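Local coordinates for Lmaj004144AAA protein (Leishmania major, PDB 1Y63), which binds ADP in a P-loop fold and probably acts as a broad-specificity nucleoside monophosphate kinase and ATPase involved in 40S ribosome maturation, at residues Q38-G43 / H86-H91; L14-P19 / H102-L107. All blocks are in the same frame, centred on the assembly; numbering follows the deposited sequence.

In a five-stranded parallel sheet of strand order 2-3-1-4-5, the first strand is separated from its successor by the third, and the two contacts illustrate the result. The chain lays down strand 12-16 and runs through the phosphate-binding loop and helix 23-33 into strand 37-41, at one border of the sheet. Helices 42-48 and 66-80 then lead to strand 85-89, which pairs with its predecessor 37-41 and closes interaction 1. Only then does strand 103-108 return to distant strand 12-16 and close interaction 2, so the loop of interaction 1 is nested inside the larger one. Strand 12-16 lies between the two contacts: V88 O probably accepts a hydrogen bond from I15 N, at 2.8 Å.

Interaction 1 (Q38-G43 / H86-H91). With MN (manganese (II) ion), chain C.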
loop_
_atom_site.group_PDB
_atom_site.type_symbol
_atom_site.label_atom_id
_atom_site.label_comp_id
_atom_site.label_asym_id
_atom_site.label_seq_id
_atom_site.Cartn_x
_atom_site.Cartn_y
_atom_site.Cartn_z
ATOM N N GLN A 38 -3.580 12.418 -4.021
ATOM C CA GLN A 38 -2.187 12.636 -3.643
ATOM C C GLN A 38 -1.634 11.307 -3.158
ATOM O O GLN A 38 -2.245 10.658 -2.297
ATOM C CB GLN A 38 -2.083 13.648 -2.485
ATOM C CG GLN A 38 -0.664 13.807 -1.888
ATOM C CD GLN A 38 -0.650 14.553 -0.535
ATOM O OE1 GLN A 38 -1.641 15.151 -0.139
ATOM N NE2 GLN A 38 0.472 14.482 0.179
ATOM N N HIS A 39 -0.463 10.949 -3.671
ATOM C CA HIS A 39 0.232 9.725 -3.331
ATOM C C HIS A 39 1.160 9.955 -2.156
ATOM O O HIS A 39 1.972 10.886 -2.165
ATOM C CB HIS A 39 1.052 9.272 -4.543
ATOM C CG HIS A 39 2.017 8.153 -4.283
ATOM N ND1 HIS A 39 3.280 8.121 -4.847
ATOM C CD2 HIS A 39 1.879 6.986 -3.612
ATOM C CE1 HIS A 39 3.885 6.995 -4.507
ATOM N NE2 HIS A 39 3.061 6.292 -3.754
ATOM N N LEU A 40 1.028 9.116 -1.144
ATOM C CA LEU A 40 1.951 9.114 0.013
ATOM C C LEU A 40 2.720 7.806 -0.053
ATOM O O LEU A 40 2.146 6.724 0.120
ATOM C CB LEU A 40 1.225 9.168 1.348
ATOM C CG LEU A 40 0.496 10.412 1.816
ATOM C CD1 LEU A 40 -0.839 10.601 1.122
ATOM C CD2 LEU A 40 0.283 10.274 3.316
ATOM N N GLU A 41 3.999 7.893 -0.391
ATOM C CA GLU A 41 4.874 6.733 -0.454
ATOM C C GLU A 41 5.483 6.560 0.931
ATOM O O GLU A 41 6.479 7.167 1.262
ATOM C CB GLU A 41 5.940 6.934 -1.569
ATOM C CG GLU A 41 6.744 5.704 -1.952
ATOM C CD GLU A 41 7.495 5.818 -3.294
ATOM O OE1 GLU A 41 7.226 6.729 -4.128
ATOM O OE2 GLU A 41 8.403 5.002 -3.506
ATOM N N VAL A 42 4.866 5.714 1.749
ATOM C CA VAL A 42 5.231 5.641 3.162
ATOM C C VAL A 42 6.676 5.207 3.402
ATOM O O VAL A 42 7.328 5.692 4.344
ATOM C CB VAL A 42 4.216 4.729 3.896
ATOM C CG1 VAL A 42 4.601 4.541 5.354
ATOM C CG2 VAL A 42 2.845 5.336 3.766
ATOM N N GLY A 43 7.202 4.315 2.563
ATOM C CA GLY A 43 8.608 3.929 2.701
ATOM C C GLY A 43 9.575 5.121 2.619
ATOM O O GLY A 43 10.604 5.165 3.313
ATOM N N HIS A 86 -6.443 10.748 -0.917
ATOM C CA HIS A 86 -5.087 10.279 -0.697
ATOM C C HIS A 86 -4.976 8.814 -1.031
ATOM O O HIS A 86 -5.864 8.022 -0.681
ATOM C CB HIS A 86 -4.644 10.537 0.759
ATOM C CG HIS A 86 -4.881 11.956 1.194
ATOM N ND1 HIS A 86 -6.023 12.352 1.851
ATOM C CD2 HIS A 86 -4.136 13.075 1.027
ATOM C CE1 HIS A 86 -5.988 13.667 2.043
ATOM N NE2 HIS A 86 -4.845 14.130 1.567
ATOM N N VAL A 87 -3.886 8.458 -1.702
ATOM C CA VAL A 87 -3.575 7.051 -1.981
ATOM C C VAL A 87 -2.264 6.733 -1.282
ATOM O O VAL A 87 -1.199 7.280 -1.611
ATOM C CB VAL A 87 -3.582 6.698 -3.503
ATOM C CG1 VAL A 87 -2.652 7.599 -4.340
ATOM C CG2 VAL A 87 -3.256 5.216 -3.709
ATOM N N VAL A 88 -2.365 5.908 -0.266
ATOM C CA VAL A 88 -1.222 5.575 0.572
ATOM C C VAL A 88 -0.664 4.242 0.076
ATOM O O VAL A 88 -1.427 3.335 -0.291
ATOM C CB VAL A 88 -1.639 5.439 2.034
ATOM C CG1 VAL A 88 -0.471 5.013 2.895
ATOM C CG2 VAL A 88 -2.172 6.770 2.531
ATOM N N ASP A 89 0.660 4.148 0.079
ATOM C CA ASP A 89 1.389 3.052 -0.545
ATOM C C ASP A 89 2.362 2.498 0.486
ATOM O O ASP A 89 3.276 3.208 0.881
ATOM C CB ASP A 89 2.079 3.695 -1.765
ATOM C CG ASP A 89 3.265 2.974 -2.263
ATOM O OD1 ASP A 89 3.512 1.826 -1.909
ATOM O OD2 ASP A 89 3.931 3.594 -3.134
ATOM N N TYR A 90 2.130 1.272 0.974
ATOM C CA TYR A 90 3.034 0.660 1.993
ATOM C C TYR A 90 2.889 -0.837 2.037
ATOM O O TYR A 90 1.787 -1.341 1.847
ATOM C CB TYR A 90 2.768 1.235 3.407
ATOM C CG TYR A 90 3.903 1.056 4.412
ATOM C CD1 TYR A 90 5.226 1.301 4.063
ATOM C CD2 TYR A 90 3.631 0.747 5.747
ATOM C CE1 TYR A 90 6.253 1.184 5.005
ATOM C CE2 TYR A 90 4.648 0.657 6.691
ATOM C CZ TYR A 90 5.943 0.877 6.311
ATOM O OH TYR A 90 6.955 0.768 7.254
ATOM N N HIS A 91 3.984 -1.528 2.361
ATOM C CA HIS A 91 4.001 -2.988 2.399
ATOM C C HIS A 91 3.280 -3.528 3.633
ATOM O O HIS A 91 2.906 -4.688 3.655
ATOM C CB HIS A 91 5.434 -3.523 2.310
ATOM C CG HIS A 91 6.299 -3.152 3.473
ATOM N ND1 HIS A 91 7.280 -2.191 3.406
ATOM C CD2 HIS A 91 6.331 -3.629 4.738
ATOM C CE1 HIS A 91 7.878 -2.084 4.583
ATOM N NE2 HIS A 91 7.311 -2.937 5.412
HETATM MN MN MN C . 4.465 9.856 -5.763
HETATM O O HOH W 1 4.215 11.146 -3.901
HETATM O O HOH W 2 6.260 9.117 -4.744
HETATM O O HOH W 3 6.060 3.127 0.238
HETATM O O HOH W 4 5.786 11.466 -6.548
HETATM O O HOH W 5 3.037 10.923 -6.744
#
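Strands 38-41 and 86-89 run parallel as neighbours in the P-loop kinase sheet, their axes 4.7 Å apart at closest approach and 20° from parallel. The pairing keeps the usual parallel rhythm: Q38 O takes the amide of V87, V87 O that of L40, and L40 O that of D89. One further bond, V42 N to D89 O at 3.1 Å, continues the pairing to the first residue of helix 42-48, just past its N-cap E41. Water 3 ties the same carbonyl to G43 N.

H39, V87, E41 and D89 share the face turned to helix 23-33. With CG anti to the backbone N (chi1 170°), the H39 ring reaches along this face and places NE2 2.9 Å from D89 OD2, which receives it through its anti lone pair. Ring and carboxylate are nearly coplanar, and T24 hydrogen-bonds the same oxygen, so two donors grip it. On the other side of the ring, ND1 binds manganese at 2.3 Å together with E28 and four waters. Held at both nitrogens, by D89 and the metal, the ring has little freedom to rotate, and the carboxylate would probably strengthen ND1 as a ligand.

L40, V88 and H86 lie on the opposite face, against helix 66-80. H86 ND1 bonds N12, while its NE2 joins S82 at another manganese. Beyond the strands, V42 divides its methyls: CG2 presses tightly on V88 CG1, 3.4 Å away, and CG1 makes a CH-pi contact over the Y90 ring, 3.6 Å from its centroid and 12° off the normal.

Interaction 2 (L14-P19 / H102-L107); sequences LITGTP and HMVVVL. With ADP (adenosine-5'-diphosphate), chain Q.
I15 turns CG1 beside its own backbone N (chi1 -46°), and the next bend (chi2 -60°) lays CD1 against V105, 3.7 Å from CB; its other branch, CG2, meets L107 CD1 at 3.8 Å, so one side chain spans two residues of the neighbouring strand. T16 sets OG1 opposite the backbone N (chi1 -170°), where it bonds Y90 O, and leaves CG2 to lie alongside V106 CG2, 3.8 Å away. L14 runs beside V104 on this same face, while I15, V105 and L107 pack toward helices 23-33 and 161-178.

Four backbone bonds hold the pairing, beginning with L14 N to M103 O and ending with L107 N to T16 O at 3.0 Å. The strands then part, and water 6 bridges L107 O to T18 N. G17 has a positive phi that suits glycine, and its bare CA passes 3.8 Å from L107 O. G17 O accepts a bond from K23 NZ, and T18 and P19 continue toward the beta phosphate of ADP. Strand 12-16, a loop leading to the ADP-binding G20, G22, K23 and T24, then helix 23-33: this is the strand-loop-helix of a Walker A P-loop, as in adenylate kinases.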
loop_
_atom_site.group_PDB
_atom_site.type_symbol
_atom_site.label_atom_id
_atom_site.label_comp_id
_atom_site.label_asym_id
_atom_site.label_seq_id
_atom_site.Cartn_x
_atom_site.Cartn_y
_atom_site.Cartn_z
ATOM N N LEU A 14 -5.649 2.649 0.649
ATOM C CA LEU A 14 -4.372 2.033 0.943
ATOM C C LEU A 14 -4.107 0.964 -0.089
ATOM O O LEU A 14 -4.966 0.150 -0.361
ATOM C CB LEU A 14 -4.381 1.399 2.330
ATOM C CG LEU A 14 -3.127 0.607 2.753
ATOM C CD1 LEU A 14 -1.903 1.505 2.760
ATOM C CD2 LEU A 14 -3.379 -0.018 4.119
ATOM N N ILE A 15 -2.912 1.021 -0.695
ATOM C CA ILE A 15 -2.406 -0.041 -1.578
ATOM C C ILE A 15 -1.278 -0.748 -0.824
ATOM O O ILE A 15 -0.277 -0.129 -0.438
ATOM C CB ILE A 15 -1.866 0.490 -2.930
ATOM C CG1 ILE A 15 -2.801 1.521 -3.585
ATOM C CG2 ILE A 15 -1.568 -0.680 -3.851
ATOM C CD1 ILE A 15 -4.165 1.046 -3.904
ATOM N N THR A 16 -1.466 -2.031 -0.565
ATOM C CA THR A 16 -0.490 -2.805 0.184
ATOM C C THR A 16 -0.209 -4.134 -0.560
ATOM O O THR A 16 -0.790 -4.397 -1.624
ATOM C CB THR A 16 -0.961 -2.996 1.641
ATOM O OG1 THR A 16 0.108 -3.541 2.426
ATOM C CG2 THR A 16 -2.195 -3.945 1.734
ATOM N N GLY A 17 0.726 -4.927 -0.053
ATOM C CA GLY A 17 1.244 -6.060 -0.783
ATOM C C GLY A 17 2.736 -6.186 -0.587
ATOM O O GLY A 17 3.426 -5.222 -0.249
ATOM N N THR A 18 3.235 -7.386 -0.805
ATOM C CA THR A 18 4.663 -7.658 -0.753
ATOM C C THR A 18 5.474 -6.695 -1.626
ATOM O O THR A 18 5.005 -6.261 -2.711
ATOM C CB THR A 18 4.907 -9.082 -1.281
ATOM O OG1 THR A 18 4.038 -9.983 -0.613
ATOM C CG2 THR A 18 6.319 -9.513 -1.077
ATOM N N PRO A 19 6.683 -6.316 -1.160
ATOM C CA PRO A 19 7.577 -5.600 -2.060
ATOM C C PRO A 19 7.663 -6.290 -3.439
ATOM O O PRO A 19 7.817 -7.513 -3.530
ATOM C CB PRO A 19 8.913 -5.655 -1.315
ATOM C CG PRO A 19 8.511 -5.642 0.122
ATOM C CD PRO A 19 7.307 -6.523 0.169
ATOM N N HIS A 102 -10.972 4.161 3.398
ATOM C CA HIS A 102 -12.250 3.751 2.816
ATOM C C HIS A 102 -12.151 2.552 1.910
ATOM O O HIS A 102 -13.171 1.994 1.553
ATOM C CB HIS A 102 -12.869 4.915 2.069
ATOM C CG HIS A 102 -12.923 6.142 2.893
ATOM N ND1 HIS A 102 -11.989 7.147 2.789
ATOM C CD2 HIS A 102 -13.727 6.472 3.931
ATOM C CE1 HIS A 102 -12.254 8.077 3.690
ATOM N NE2 HIS A 102 -13.300 7.688 4.403
ATOM N N MET A 103 -10.922 2.195 1.532
ATOM C CA MET A 103 -10.627 1.082 0.661
ATOM C C MET A 103 -9.200 0.607 0.935
ATOM O O MET A 103 -8.281 1.433 1.135
ATOM C CB MET A 103 -10.766 1.493 -0.817
ATOM C CG MET A 103 -10.654 0.360 -1.772
ATOM S SD MET A 103 -10.603 0.990 -3.473
ATOM C CE MET A 103 -11.932 2.118 -3.479
ATOM N N VAL A 104 -9.003 -0.714 0.944
ATOM C CA VAL A 104 -7.665 -1.293 1.065
ATOM C C VAL A 104 -7.508 -2.279 -0.072
ATOM O O VAL A 104 -8.338 -3.152 -0.241
ATOM C CB VAL A 104 -7.453 -1.997 2.407
ATOM C CG1 VAL A 104 -6.098 -2.673 2.476
ATOM C CG2 VAL A 104 -7.597 -0.980 3.536
ATOM N N VAL A 105 -6.492 -2.079 -0.894
ATOM C CA VAL A 105 -6.246 -2.928 -2.048
ATOM C C VAL A 105 -4.999 -3.712 -1.778
ATOM O O VAL A 105 -3.944 -3.130 -1.477
ATOM C CB VAL A 105 -6.030 -2.082 -3.314
ATOM C CG1 VAL A 105 -5.798 -2.964 -4.504
ATOM C CG2 VAL A 105 -7.188 -1.140 -3.542
ATOM N N VAL A 106 -5.100 -5.042 -1.829
ATOM C CA VAL A 106 -3.932 -5.902 -1.624
ATOM C C VAL A 106 -3.557 -6.487 -2.980
ATOM O O VAL A 106 -4.385 -7.149 -3.615
ATOM C CB VAL A 106 -4.241 -7.071 -0.653
ATOM C CG1 VAL A 106 -3.001 -7.973 -0.467
ATOM C CG2 VAL A 106 -4.751 -6.616 0.684
ATOM N N LEU A 107 -2.293 -6.281 -3.373
ATOM C CA LEU A 107 -1.769 -6.771 -4.630
ATOM C C LEU A 107 -1.028 -8.086 -4.438
ATOM O O LEU A 107 -0.289 -8.252 -3.481
ATOM C CB LEU A 107 -0.834 -5.746 -5.272
ATOM C CG LEU A 107 -1.410 -4.333 -5.473
ATOM C CD1 LEU A 107 -0.402 -3.409 -6.149
ATOM C CD2 LEU A 107 -2.666 -4.437 -6.245
HETATM P PB ADP Q . 6.298 -2.066 -5.110
HETATM O O1B ADP Q . 7.585 -2.592 -4.504
HETATM O O2B ADP Q . 5.124 -2.920 -4.680
HETATM O O3B ADP Q . 6.081 -0.568 -4.914
HETATM P PA ADP Q . 6.655 -1.295 -7.888
HETATM O O1A ADP Q . 5.441 -0.441 -8.188
HETATM O O2A ADP Q . 7.944 -0.543 -7.562
HETATM O O3A ADP Q . 6.358 -2.338 -6.726
HETATM O "O5'" ADP Q . 6.926 -2.297 -9.111
HETATM C "C5'" ADP Q . 8.265 -2.645 -9.434
HETATM C "C4'" ADP Q . 8.296 -2.808 -10.935
HETATM O "O4'" ADP Q . 7.365 -3.814 -11.324
HETATM C "C3'" ADP Q . 7.867 -1.569 -11.701
HETATM O "O3'" ADP Q . 8.906 -0.605 -11.849
HETATM C "C2'" ADP Q . 7.437 -2.167 -13.012
HETATM O "O2'" ADP Q . 8.573 -2.539 -13.786
HETATM C "C1'" ADP Q . 6.800 -3.461 -12.584
HETATM N N9 ADP Q . 5.337 -3.471 -12.407
HETATM C C8 ADP Q . 4.576 -3.040 -11.347
HETATM N N7 ADP Q . 3.267 -3.301 -11.553
HETATM C C5 ADP Q . 3.188 -3.940 -12.771
HETATM C C6 ADP Q . 2.093 -4.484 -13.557
HETATM N N6 ADP Q . 0.828 -4.432 -13.097
HETATM N N1 ADP Q . 2.423 -5.051 -14.738
HETATM C C2 ADP Q . 3.713 -5.104 -15.165
HETATM N N3 ADP Q . 4.792 -4.633 -14.512
HETATM C C4 ADP Q . 4.552 -4.039 -13.310
HETATM O O HOH W 6 1.043 -9.426 -1.470
#